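Lysine-sensitive aspartokinase 3 (Escherichia coli, PDB 2J0W) catalyses the ATP-dependent phosphorylation of L-aspartate to 4-phospho-L-aspartate, the first step of lysine biosynthesis, and is feedback-inhibited by lysine. Local coordinates at residues G393-K398 with A422-L427; E242-E247 with N291-P296; A303-Q308 with A350-T355; K238-I243 with F299-L304. All blocks are in the same frame, centred on the assembly; numbering follows the deposited sequence.

Going from the N terminus, the first contacts begin at strand 239-244 and helix 245-253, where contacts 2 and 4 both start. Contact 2 closes at the loop 291-296. Contact 4 spans that loop and closes just beyond it, on strand 299-313, so contact 2 nests inside contact 4. Together they tie the last part of the kinase domain to the chain entering the ACT region. Contact 3 starts on strand 299-313, sharing Ala303 and Leu304 with contact 4, and closes at the end of strand 348-353. Contact 1 follows in series and joins the end of strand 386-393 and the loop after it to the start of strand 426-432. Asn394 and His425 of contact 1 also pack on contact 2.

Contact 1: residues G393-K398 with A422-L427; sequences GNDLSK and ASSHNL
Gly393 and His425 join the end of strand 386-393 to the start of strand 426-432, two antiparallel neighbours in the ACT-domain sheet. Backbone and ring bonds link them together. Gly393 N donates to His425 O at 2.7 Å. In return, His425 ND1 donates to Gly393 O, also at 2.7 Å. This bond runs nearly along the C=O axis, with the oxygen close to the ring plane. His425 CG lies beside the backbone N (chi1 -78°), which turns ND1 back to the glycine carbonyl. Thus Gly393 is held through both its N-H and its C=O by one residue.

A longer backbone bond, Leu396 N to Ser424 O at 3.3 Å, follows. Within 422-427, Ser423 OG accepts from His425 N, which forms an ST turn. Glu250 of helix 245-253 bonds to that same hydroxyl and to Asn426 ND2. Asn426 ND2 also bonds to Ser345 OG of the second subunit, a residue of the lysine-binding site.

The Asn394 amide stands nearly perpendicular to the His425 ring, with planes 82° apart. Its OD1 lies at the ring edge, 3.2 Å from His425 CE1. The other end of the amide is engaged outside, where ND2 donates to Pro297 O.

Van der Waals packing completes the contact. Leu396 CD1 lies 3.5 Å from His425 O, and Ser397 OG sits 3.5 Å from Ser424 CB.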
loop_
_atom_site.group_PDB
_atom_site.type_symbol
_atom_site.label_atom_id
_atom_site.label_comp_id
_atom_site.label_asym_id
_atom_site.label_seq_id
_atom_site.Cartn_x
_atom_site.Cartn_y
_atom_site.Cartn_z
ATOM N N GLY A 393 3.528 -15.734 10.333
ATOM C CA GLY A 393 4.095 -15.971 11.638
ATOM C C GLY A 393 3.446 -15.050 12.640
ATOM O O GLY A 393 2.247 -14.759 12.548
ATOM N N ASN A 394 4.241 -14.561 13.584
ATOM C CA ASN A 394 3.708 -13.697 14.623
ATOM C C ASN A 394 4.674 -12.588 15.021
ATOM O O ASN A 394 5.868 -12.825 15.209
ATOM C CB ASN A 394 3.348 -14.572 15.821
ATOM C CG ASN A 394 2.529 -15.790 15.413
ATOM O OD1 ASN A 394 1.321 -15.694 15.199
ATOM N ND2 ASN A 394 3.194 -16.934 15.267
ATOM N N ASP A 395 4.149 -11.373 15.128
ATOM C CA ASP A 395 4.954 -10.214 15.505
ATOM C C ASP A 395 6.180 -9.986 14.617
ATOM O O ASP A 395 7.249 -9.603 15.101
ATOM C CB ASP A 395 5.394 -10.349 16.962
ATOM C CG ASP A 395 4.223 -10.514 17.902
ATOM O OD1 ASP A 395 4.454 -10.632 19.122
ATOM O OD2 ASP A 395 3.070 -10.528 17.420
ATOM N N LEU A 396 6.018 -10.215 13.317
ATOM C CA LEU A 396 7.105 -10.020 12.369
ATOM C C LEU A 396 7.477 -8.539 12.277
ATOM O O LEU A 396 8.634 -8.197 12.016
ATOM C CB LEU A 396 6.690 -10.523 10.985
ATOM C CG LEU A 396 6.124 -11.941 10.925
ATOM C CD1 LEU A 396 5.710 -12.281 9.504
ATOM C CD2 LEU A 396 7.166 -12.911 11.414
ATOM N N SER A 397 6.487 -7.670 12.502
ATOM C CA SER A 397 6.670 -6.219 12.424
ATOM C C SER A 397 7.501 -5.629 13.553
ATOM O O SER A 397 8.321 -4.743 13.318
ATOM C CB SER A 397 5.307 -5.516 12.367
ATOM O OG SER A 397 4.491 -5.878 13.468
ATOM N N LYS A 398 7.289 -6.110 14.775
ATOM C CA LYS A 398 8.042 -5.601 15.916
ATOM C C LYS A 398 9.147 -6.558 16.354
ATOM O O LYS A 398 9.516 -6.597 17.530
ATOM C CB LYS A 398 7.104 -5.320 17.095
ATOM C CG LYS A 398 6.127 -4.181 16.845
ATOM C CD LYS A 398 5.515 -3.680 18.146
ATOM C CE LYS A 398 4.727 -2.393 17.925
ATOM N NZ LYS A 398 4.310 -1.749 19.209
ATOM N N ALA A 422 1.392 -3.954 7.396
ATOM C CA ALA A 422 -0.013 -3.822 7.727
ATOM C C ALA A 422 -0.493 -4.897 8.692
ATOM O O ALA A 422 -1.509 -4.722 9.358
ATOM C CB ALA A 422 -0.840 -3.846 6.458
ATOM N N SER A 423 0.231 -6.007 8.753
ATOM C CA SER A 423 -0.144 -7.089 9.652
ATOM C C SER A 423 1.064 -7.705 10.336
ATOM O O SER A 423 2.093 -7.971 9.712
ATOM C CB SER A 423 -0.928 -8.159 8.888
ATOM O OG SER A 423 -1.270 -9.228 9.750
ATOM N N SER A 424 0.938 -7.912 11.635
ATOM C CA SER A 424 2.038 -8.496 12.376
ATOM C C SER A 424 2.091 -10.002 12.158
ATOM O O SER A 424 2.802 -10.716 12.869
ATOM C CB SER A 424 1.896 -8.187 13.864
ATOM O OG SER A 424 0.644 -8.624 14.371
ATOM N N HIS A 425 1.331 -10.488 11.179
ATOM C CA HIS A 425 1.305 -11.921 10.891
ATOM C C HIS A 425 1.931 -12.295 9.561
ATOM O O HIS A 425 2.357 -13.436 9.390
ATOM C CB HIS A 425 -0.127 -12.460 10.906
ATOM C CG HIS A 425 -0.685 -12.686 12.275
ATOM N ND1 HIS A 425 -0.205 -13.661 13.123
ATOM C CD2 HIS A 425 -1.718 -12.095 12.925
ATOM C CE1 HIS A 425 -0.923 -13.665 14.233
ATOM N NE2 HIS A 425 -1.849 -12.725 14.138
ATOM N N ASN A 426 2.014 -11.359 8.620
ATOM C CA ASN A 426 2.577 -11.722 7.321
ATOM C C ASN A 426 3.451 -10.706 6.598
ATOM O O ASN A 426 3.406 -9.502 6.861
ATOM C CB ASN A 426 1.452 -12.086 6.362
ATOM C CG ASN A 426 0.862 -10.861 5.694
ATOM O OD1 ASN A 426 1.551 -10.159 4.941
ATOM N ND2 ASN A 426 -0.410 -10.584 5.975
ATOM N N LEU A 427 4.201 -11.231 5.636
ATOM C CA LEU A 427 5.074 -10.447 4.783
ATOM C C LEU A 427 4.978 -11.093 3.408
ATOM O O LEU A 427 5.425 -12.228 3.220
ATOM C CB LEU A 427 6.514 -10.510 5.279
ATOM C CG LEU A 427 7.503 -9.647 4.490
ATOM C CD1 LEU A 427 8.703 -9.367 5.365
ATOM C CD2 LEU A 427 7.919 -10.327 3.187
#

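Contact 2: residues E242-E247 with N291-P296; sequences EIAFAE and NKTENP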
loop_
_atom_site.group_PDB
_atom_site.type_symbol
_atom_site.label_atom_id
_atom_site.label_comp_id
_atom_site.label_asym_id
_atom_site.label_seq_id
_atom_site.Cartn_x
_atom_site.Cartn_y
_atom_site.Cartn_z
ATOM N N GLU A 242 -0.724 -27.777 15.592
ATOM C CA GLU A 242 -1.755 -26.863 16.075
ATOM C C GLU A 242 -1.427 -25.423 15.707
ATOM O O GLU A 242 -0.272 -25.008 15.781
ATOM C CB GLU A 242 -1.920 -26.996 17.597
ATOM C CG GLU A 242 -3.135 -26.258 18.154
ATOM C CD GLU A 242 -3.252 -26.358 19.666
ATOM O OE1 GLU A 242 -2.315 -25.919 20.364
ATOM O OE2 GLU A 242 -4.280 -26.875 20.150
ATOM N N ILE A 243 -2.452 -24.668 15.305
ATOM C CA ILE A 243 -2.300 -23.264 14.899
ATOM C C ILE A 243 -3.566 -22.476 15.231
ATOM O O ILE A 243 -4.604 -23.068 15.537
ATOM C CB ILE A 243 -2.064 -23.138 13.381
ATOM C CG1 ILE A 243 -1.669 -21.701 13.045
ATOM C CG2 ILE A 243 -3.336 -23.509 12.621
ATOM C CD1 ILE A 243 -1.223 -21.494 11.628
ATOM N N ALA A 244 -3.479 -21.145 15.146
ATOM C CA ALA A 244 -4.608 -20.251 15.459
ATOM C C ALA A 244 -5.259 -19.631 14.227
ATOM O O ALA A 244 -4.634 -19.493 13.160
ATOM C CB ALA A 244 -4.167 -19.141 16.411
ATOM N N PHE A 245 -6.522 -19.243 14.410
ATOM C CA PHE A 245 -7.353 -18.636 13.366
ATOM C C PHE A 245 -6.682 -17.652 12.411
ATOM O O PHE A 245 -6.519 -17.952 11.224
ATOM C CB PHE A 245 -8.575 -17.972 14.005
ATOM C CG PHE A 245 -9.581 -18.952 14.529
ATOM C CD1 PHE A 245 -9.811 -20.155 13.856
ATOM C CD2 PHE A 245 -10.337 -18.657 15.659
ATOM C CE1 PHE A 245 -10.772 -21.037 14.295
ATOM C CE2 PHE A 245 -11.312 -19.541 16.114
ATOM C CZ PHE A 245 -11.532 -20.734 15.431
ATOM N N ALA A 246 -6.296 -16.482 12.911
ATOM C CA ALA A 246 -5.690 -15.492 12.030
ATOM C C ALA A 246 -4.461 -16.038 11.321
ATOM O O ALA A 246 -4.241 -15.737 10.148
ATOM C CB ALA A 246 -5.350 -14.223 12.803
ATOM N N GLU A 247 -3.661 -16.837 12.013
ATOM C CA GLU A 247 -2.485 -17.387 11.356
ATOM C C GLU A 247 -2.886 -18.112 10.093
ATOM O O GLU A 247 -2.462 -17.776 8.996
ATOM C CB GLU A 247 -1.763 -18.377 12.266
ATOM C CG GLU A 247 -0.785 -17.757 13.220
ATOM C CD GLU A 247 -0.243 -18.775 14.185
ATOM O OE1 GLU A 247 -0.936 -19.077 15.176
ATOM O OE2 GLU A 247 0.867 -19.280 13.935
ATOM N N ASN A 291 -8.809 -20.871 18.531
ATOM C CA ASN A 291 -8.701 -19.476 18.915
ATOM C C ASN A 291 -7.264 -18.986 19.080
ATOM O O ASN A 291 -6.821 -18.120 18.325
ATOM C CB ASN A 291 -9.484 -19.232 20.202
ATOM C CG ASN A 291 -9.884 -17.786 20.365
ATOM O OD1 ASN A 291 -10.539 -17.416 21.341
ATOM N ND2 ASN A 291 -9.494 -16.952 19.404
ATOM N N LYS A 292 -6.541 -19.527 20.060
ATOM C CA LYS A 292 -5.153 -19.116 20.299
ATOM C C LYS A 292 -4.238 -20.258 20.746
ATOM O O LYS A 292 -4.673 -21.190 21.418
ATOM C CB LYS A 292 -5.122 -17.957 21.307
ATOM C CG LYS A 292 -5.465 -16.598 20.669
ATOM C CD LYS A 292 -5.769 -15.494 21.690
ATOM C CE LYS A 292 -7.243 -15.471 22.118
ATOM N NZ LYS A 292 -7.686 -16.671 22.890
ATOM N N THR A 293 -2.966 -20.169 20.365
ATOM C CA THR A 293 -1.979 -21.207 20.667
ATOM C C THR A 293 -1.134 -21.068 21.930
ATOM O O THR A 293 -1.420 -20.257 22.816
ATOM C CB THR A 293 -0.996 -21.388 19.484
ATOM O OG1 THR A 293 -0.811 -20.132 18.820
ATOM C CG2 THR A 293 -1.517 -22.424 18.504
ATOM N N GLU A 294 -0.083 -21.886 21.985
ATOM C CA GLU A 294 0.844 -21.917 23.106
ATOM C C GLU A 294 1.806 -20.742 22.997
ATOM O O GLU A 294 1.514 -19.635 23.450
ATOM C CB GLU A 294 1.625 -23.236 23.093
ATOM C CG GLU A 294 2.451 -23.502 24.352
ATOM C CD GLU A 294 1.595 -23.761 25.585
ATOM O OE1 GLU A 294 0.352 -23.656 25.494
ATOM O OE2 GLU A 294 2.167 -24.069 26.653
ATOM N N ASN A 295 2.963 -20.998 22.401
ATOM C CA ASN A 295 3.968 -19.963 22.210
ATOM C C ASN A 295 4.262 -19.993 20.725
ATOM O O ASN A 295 5.239 -20.588 20.282
ATOM C CB ASN A 295 5.234 -20.266 23.016
ATOM C CG ASN A 295 4.970 -20.325 24.512
ATOM O OD1 ASN A 295 4.362 -19.419 25.087
ATOM N ND2 ASN A 295 5.433 -21.393 25.151
ATOM N N PRO A 296 3.386 -19.361 19.933
ATOM C CA PRO A 296 3.427 -19.244 18.473
ATOM C C PRO A 296 4.785 -18.872 17.901
ATOM O O PRO A 296 5.379 -17.879 18.297
ATOM C CB PRO A 296 2.381 -18.170 18.190
ATOM C CG PRO A 296 1.374 -18.408 19.265
ATOM C CD PRO A 296 2.241 -18.611 20.480
#
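Phe245 lays one ring face against the backbone of Asn291. Asn291 N stands above the ring, offset toward its rim and 3.7 Å from Phe245 CE2. The neighbouring Asn291 CA is also 3.7 Å from Phe245 CD2. The ring is put there by chi1 of -72°, which sets CG beside the backbone N. It also packs on Val289, Ala267 and Val268, so it joins the start of helix 245-253 to strand 287-290 and helix 264-270. With an alanine here the Asn291 backbone would probably lose the ring face it rests on, and a gap would open beside Val289 and Val268.

Ala244, at the N-cap position, points its methyl at the loop. Its CB is 3.4 Å from Asn291 O.

Thr293 turns its CG2 methyl onto the strand, 3.8 Å from Ile243 CA. Glu242 and Thr293 run past each other in opposite directions, and Glu242 CG and OE1 both lie near the Thr293 CG2 methyl.

The extended Glu247 side chain reaches the start of its own helix. Ala244 N donates to Glu247 OE1 at 3.3 Å, from well above the carboxylate plane. OE2 forms a salt bridge with Arg300.

No hydrogen bond crosses between 242-247 and 291-296. The loop is held to the kinase domain by methyl, ring and backbone packing. The carboxylate of Glu247 accepts from the backbone N of the N-cap residue Ala244 and pairs with Arg300, which probably stabilises its negative charge.

Contact 3: residues A303-Q308 with A350-T355; sequences ALRRNQ and ALTLDT
Asp354, Gln308 and Arg305 carry this contact, where strand 299-313 turns a corner at Asn307 and meets the end of strand 348-353. Both strands belong to the antiparallel ACT-domain sheet, in the region required for homodimerization. The Arg305 guanidinium and the Asp354 carboxylate are stacked, their planes 19° apart. Asp354 CB lies over one guanidinium face, offset toward the rim. Arg305 NE is 3.5 Å from Asp354 OD1, but that oxygen is well out of the guanidinium plane. The salt bridge is therefore one of charge alone.

Gln308 supplies the directed bonds. Its NE2 donates to Asp354 OD1 at 2.8 Å, on the anti side of the carboxylate, and to Arg306 O at 2.9 Å. Its OE1 accepts from Arg305 NE at 2.8 Å and from Arg305 NH2 at 3.1 Å, both from one face of the amide. The chain folds at chi2 (-64°), which brings the amide to the edge of the guanidinium, within reach of the carboxylate. A leucine in its place would probably leave Asp354 OD1 without its N-H donor and Arg305 NE without its acceptor.

Arg305 has a second acidic partner: its NH1 pairs with Asp340, a residue of the lysine-binding site. At the outer end, Thr355 CG2 packs on Asn307 CB at 3.8 Å.

Two carboxylates thus share one guanidinium, and an amide helps fix its rotation. This probably keeps Asp354 ionised and links the strand corner to the allosteric site.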
loop_
_atom_site.group_PDB
_atom_site.type_symbol
_atom_site.label_atom_id
_atom_site.label_comp_id
_atom_site.label_asym_id
_atom_site.label_seq_id
_atom_site.Cartn_x
_atom_site.Cartn_y
_atom_site.Cartn_z
ATOM N N ALA A 303 3.252 -19.503 2.005
ATOM C CA ALA A 303 2.093 -19.761 1.156
ATOM C C ALA A 303 2.341 -19.155 -0.216
ATOM O O ALA A 303 2.882 -18.051 -0.336
ATOM C CB ALA A 303 0.846 -19.159 1.778
ATOM N N LEU A 304 1.938 -19.886 -1.248
ATOM C CA LEU A 304 2.110 -19.447 -2.626
ATOM C C LEU A 304 0.755 -19.225 -3.292
ATOM O O LEU A 304 -0.148 -20.048 -3.161
ATOM C CB LEU A 304 2.894 -20.507 -3.393
ATOM C CG LEU A 304 3.052 -20.361 -4.905
ATOM C CD1 LEU A 304 4.042 -19.242 -5.238
ATOM C CD2 LEU A 304 3.545 -21.694 -5.461
ATOM N N ARG A 305 0.609 -18.097 -3.980
ATOM C CA ARG A 305 -0.629 -17.783 -4.699
ATOM C C ARG A 305 -0.201 -17.453 -6.128
ATOM O O ARG A 305 0.410 -16.420 -6.392
ATOM C CB ARG A 305 -1.345 -16.590 -4.062
ATOM C CG ARG A 305 -2.845 -16.612 -4.279
ATOM C CD ARG A 305 -3.574 -15.636 -3.360
ATOM N NE ARG A 305 -3.401 -14.238 -3.758
ATOM C CZ ARG A 305 -3.846 -13.215 -3.039
ATOM N NH1 ARG A 305 -4.487 -13.440 -1.894
ATOM N NH2 ARG A 305 -3.654 -11.972 -3.454
ATOM N N ARG A 306 -0.516 -18.361 -7.042
ATOM C CA ARG A 306 -0.144 -18.236 -8.447
ATOM C C ARG A 306 -1.058 -17.415 -9.341
ATOM O O ARG A 306 -2.216 -17.165 -9.018
ATOM C CB ARG A 306 -0.020 -19.624 -9.062
ATOM C CG ARG A 306 1.180 -20.395 -8.605
ATOM C CD ARG A 306 1.785 -21.090 -9.791
ATOM N NE ARG A 306 3.189 -21.404 -9.577
ATOM C CZ ARG A 306 4.158 -21.030 -10.405
ATOM N NH1 ARG A 306 3.869 -20.327 -11.495
ATOM N NH2 ARG A 306 5.413 -21.378 -10.153
ATOM N N ASN A 307 -0.513 -17.045 -10.499
ATOM C CA ASN A 307 -1.232 -16.277 -11.505
ATOM C C ASN A 307 -1.801 -14.981 -10.963
ATOM O O ASN A 307 -2.977 -14.658 -11.165
ATOM C CB ASN A 307 -2.349 -17.115 -12.106
ATOM C CG ASN A 307 -1.878 -18.488 -12.485
ATOM O OD1 ASN A 307 -0.839 -18.635 -13.129
ATOM N ND2 ASN A 307 -2.638 -19.512 -12.088
ATOM N N GLN A 308 -0.954 -14.242 -10.267
ATOM C CA GLN A 308 -1.368 -12.976 -9.724
ATOM C C GLN A 308 -1.169 -11.941 -10.828
ATOM O O GLN A 308 -0.384 -12.139 -11.755
ATOM C CB GLN A 308 -0.528 -12.639 -8.494
ATOM C CG GLN A 308 -0.583 -13.713 -7.421
ATOM C CD GLN A 308 -1.974 -13.906 -6.831
ATOM O OE1 GLN A 308 -2.481 -13.054 -6.107
ATOM N NE2 GLN A 308 -2.593 -15.036 -7.138
ATOM N N ALA A 350 0.372 0.414 -6.761
ATOM C CA ALA A 350 0.480 -0.925 -7.354
ATOM C C ALA A 350 -0.464 -1.901 -6.676
ATOM O O ALA A 350 -0.325 -2.204 -5.485
ATOM C CB ALA A 350 1.927 -1.440 -7.268
ATOM N N LEU A 351 -1.421 -2.396 -7.454
ATOM C CA LEU A 351 -2.426 -3.328 -6.958
ATOM C C LEU A 351 -2.106 -4.796 -7.271
ATOM O O LEU A 351 -1.807 -5.139 -8.419
ATOM C CB LEU A 351 -3.780 -2.945 -7.557
ATOM C CG LEU A 351 -4.286 -1.541 -7.219
ATOM C CD1 LEU A 351 -5.385 -1.150 -8.177
ATOM C CD2 LEU A 351 -4.795 -1.514 -5.794
ATOM N N THR A 352 -2.176 -5.650 -6.246
ATOM C CA THR A 352 -1.901 -7.085 -6.389
ATOM C C THR A 352 -3.207 -7.849 -6.572
ATOM O O THR A 352 -3.945 -8.058 -5.612
ATOM C CB THR A 352 -1.169 -7.652 -5.141
ATOM O OG1 THR A 352 0.103 -7.009 -4.985
ATOM C CG2 THR A 352 -0.950 -9.147 -5.293
ATOM N N LEU A 353 -3.486 -8.283 -7.798
ATOM C CA LEU A 353 -4.737 -8.987 -8.085
ATOM C C LEU A 353 -4.695 -10.507 -8.224
ATOM O O LEU A 353 -3.989 -11.064 -9.073
ATOM C CB LEU A 353 -5.382 -8.393 -9.335
ATOM C CG LEU A 353 -5.691 -6.899 -9.219
ATOM C CD1 LEU A 353 -6.539 -6.443 -10.411
ATOM C CD2 LEU A 353 -6.418 -6.645 -7.901
ATOM N N ASP A 354 -5.491 -11.164 -7.388
ATOM C CA ASP A 354 -5.589 -12.619 -7.366
ATOM C C ASP A 354 -6.629 -13.102 -8.376
ATOM O O ASP A 354 -7.494 -12.335 -8.798
ATOM C CB ASP A 354 -5.965 -13.072 -5.950
ATOM C CG ASP A 354 -6.097 -14.570 -5.829
ATOM O OD1 ASP A 354 -5.324 -15.296 -6.502
ATOM O OD2 ASP A 354 -6.965 -15.023 -5.048
ATOM N N THR A 355 -6.540 -14.362 -8.788
ATOM C CA THR A 355 -7.522 -14.884 -9.730
ATOM C C THR A 355 -8.867 -14.869 -9.023
ATOM O O THR A 355 -8.936 -14.760 -7.796
ATOM C CB THR A 355 -7.204 -16.316 -10.160
ATOM O OG1 THR A 355 -7.101 -17.156 -8.998
ATOM C CG2 THR A 355 -5.901 -16.346 -10.980
#

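Contact 4: residues K238-I243 with F299-L304; sequences KRIDEI and FRALAL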
loop_
_atom_site.group_PDB
_atom_site.type_symbol
_atom_site.label_atom_id
_atom_site.label_comp_id
_atom_site.label_asym_id
_atom_site.label_seq_id
_atom_site.Cartn_x
_atom_site.Cartn_y
_atom_site.Cartn_z
ATOM N N LYS A 238 7.080 -29.699 6.828
ATOM C CA LYS A 238 6.752 -30.251 8.142
ATOM C C LYS A 238 5.269 -30.030 8.460
ATOM O O LYS A 238 4.708 -28.992 8.101
ATOM C CB LYS A 238 7.587 -29.569 9.259
ATOM C CG LYS A 238 9.046 -29.190 8.926
ATOM C CD LYS A 238 9.931 -30.399 8.619
ATOM C CE LYS A 238 11.375 -29.984 8.305
ATOM N NZ LYS A 238 12.191 -31.143 7.823
ATOM N N ARG A 239 4.635 -30.992 9.130
ATOM C CA ARG A 239 3.233 -30.830 9.519
ATOM C C ARG A 239 3.166 -29.875 10.705
ATOM O O ARG A 239 4.124 -29.752 11.456
ATOM C CB ARG A 239 2.590 -32.154 9.955
ATOM C CG ARG A 239 1.126 -31.961 10.341
ATOM C CD ARG A 239 0.790 -32.466 11.726
ATOM N NE ARG A 239 0.272 -33.824 11.652
ATOM C CZ ARG A 239 1.029 -34.906 11.505
ATOM N NH1 ARG A 239 2.352 -34.798 11.434
ATOM N NH2 ARG A 239 0.460 -36.095 11.381
ATOM N N ILE A 240 2.030 -29.214 10.874
ATOM C CA ILE A 240 1.842 -28.276 11.971
ATOM C C ILE A 240 0.712 -28.781 12.841
ATOM O O ILE A 240 -0.451 -28.602 12.508
ATOM C CB ILE A 240 1.455 -26.900 11.440
ATOM C CG1 ILE A 240 2.585 -26.366 10.565
ATOM C CG2 ILE A 240 1.094 -25.980 12.602
ATOM C CD1 ILE A 240 2.264 -25.045 9.930
ATOM N N ASP A 241 1.056 -29.398 13.963
ATOM C CA ASP A 241 0.046 -29.980 14.849
ATOM C C ASP A 241 -1.048 -29.042 15.355
ATOM O O ASP A 241 -2.191 -29.466 15.542
ATOM C CB ASP A 241 0.726 -30.674 16.032
ATOM C CG ASP A 241 1.680 -31.776 15.589
ATOM O OD1 ASP A 241 1.245 -32.665 14.815
ATOM O OD2 ASP A 241 2.853 -31.755 16.018
ATOM N N GLU A 242 -0.724 -27.777 15.592
ATOM C CA GLU A 242 -1.755 -26.863 16.075
ATOM C C GLU A 242 -1.427 -25.423 15.707
ATOM O O GLU A 242 -0.272 -25.008 15.781
ATOM C CB GLU A 242 -1.920 -26.996 17.597
ATOM C CG GLU A 242 -3.135 -26.258 18.154
ATOM C CD GLU A 242 -3.252 -26.358 19.666
ATOM O OE1 GLU A 242 -2.315 -25.919 20.364
ATOM O OE2 GLU A 242 -4.280 -26.875 20.150
ATOM N N ILE A 243 -2.452 -24.668 15.305
ATOM C CA ILE A 243 -2.300 -23.264 14.899
ATOM C C ILE A 243 -3.566 -22.476 15.231
ATOM O O ILE A 243 -4.604 -23.068 15.537
ATOM C CB ILE A 243 -2.064 -23.138 13.381
ATOM C CG1 ILE A 243 -1.669 -21.701 13.045
ATOM C CG2 ILE A 243 -3.336 -23.509 12.621
ATOM C CD1 ILE A 243 -1.223 -21.494 11.628
ATOM N N PHE A 299 7.886 -17.818 12.637
ATOM C CA PHE A 299 7.601 -18.211 11.262
ATOM C C PHE A 299 6.863 -19.541 11.244
ATOM O O PHE A 299 7.460 -20.573 11.541
ATOM C CB PHE A 299 8.899 -18.369 10.463
ATOM C CG PHE A 299 9.780 -17.149 10.463
ATOM C CD1 PHE A 299 9.237 -15.875 10.362
ATOM C CD2 PHE A 299 11.165 -17.281 10.506
ATOM C CE1 PHE A 299 10.052 -14.750 10.299
ATOM C CE2 PHE A 299 11.995 -16.167 10.442
ATOM C CZ PHE A 299 11.435 -14.894 10.338
ATOM N N ARG A 300 5.575 -19.529 10.896
ATOM C CA ARG A 300 4.808 -20.772 10.841
ATOM C C ARG A 300 4.978 -21.446 9.501
ATOM O O ARG A 300 5.321 -22.622 9.433
ATOM C CB ARG A 300 3.315 -20.532 11.042
ATOM C CG ARG A 300 2.865 -20.342 12.468
ATOM C CD ARG A 300 2.587 -21.642 13.210
ATOM N NE ARG A 300 1.871 -21.329 14.444
ATOM C CZ ARG A 300 1.582 -22.191 15.414
ATOM N NH1 ARG A 300 1.949 -23.461 15.317
ATOM N NH2 ARG A 300 0.918 -21.772 16.486
ATOM N N ALA A 301 4.740 -20.695 8.433
ATOM C CA ALA A 301 4.831 -21.274 7.107
ATOM C C ALA A 301 4.929 -20.275 5.975
ATOM O O ALA A 301 4.964 -19.069 6.181
ATOM C CB ALA A 301 3.634 -22.169 6.879
ATOM N N LEU A 302 4.976 -20.817 4.768
ATOM C CA LEU A 302 5.043 -20.035 3.550
ATOM C C LEU A 302 3.843 -20.458 2.713
ATOM O O LEU A 302 3.451 -21.624 2.721
ATOM C CB LEU A 302 6.333 -20.340 2.793
ATOM C CG LEU A 302 7.630 -20.084 3.562
ATOM C CD1 LEU A 302 8.800 -20.607 2.755
ATOM C CD2 LEU A 302 7.785 -18.592 3.844
ATOM N N ALA A 303 3.252 -19.503 2.005
ATOM C CA ALA A 303 2.093 -19.761 1.156
ATOM C C ALA A 303 2.341 -19.155 -0.216
ATOM O O ALA A 303 2.882 -18.051 -0.336
ATOM C CB ALA A 303 0.846 -19.159 1.778
ATOM N N LEU A 304 1.938 -19.886 -1.248
ATOM C CA LEU A 304 2.110 -19.447 -2.626
ATOM C C LEU A 304 0.755 -19.225 -3.292
ATOM O O LEU A 304 -0.148 -20.048 -3.161
ATOM C CB LEU A 304 2.894 -20.507 -3.393
ATOM C CG LEU A 304 3.052 -20.361 -4.905
ATOM C CD1 LEU A 304 4.042 -19.242 -5.238
ATOM C CD2 LEU A 304 3.545 -21.694 -5.461
#
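The strands 239-244 and 299-313 are not paired here, and their nearest CA atoms, Ile240 and Arg300, are 8.1 Å apart, so side chains bridge the gap. Arg300 carries most of the contact. It lies at a classic beta bulge, where Arg300 and Ala301 both face Ile392. A kinase-domain strand is joined to the first strand of the ACT sheet mainly through the Arg300 side chain.

The arginine chain is bent at chi2 (-85°) and reaches across to the kinase strand. Ile243 CG1 lies over one guanidinium face, offset toward its rim and 3.8 Å from Arg300 NE. The two side chains run antiparallel, Ile243 CD1 lying alongside Arg300 CD. Ile240 approaches at a slant, its CG2 methyl 3.8 Å from Arg300 NH1. The other branch of Ile240 extends to the bulge, where CD1 meets Ala301 CB at 4.4 Å. Chi1 of -62° places CG1 beside the backbone N and sends CG2 to the opposite side from that N, so the two branches reach separate partners.

At the far end of the arginine, NH1 comes within 2.7 Å of Glu242 O. Thr293 of the loop 291-296 also packs on the arginine. Ile240 O in turn accepts from Thr287 on the neighbouring strand.

The ADP lies close to Ala301, about 6 Å from its side chain. The buried guanidinium of Arg300 has isoleucine carbons against it and a salt bridge to Glu247, which probably keeps its charge balanced away from solvent.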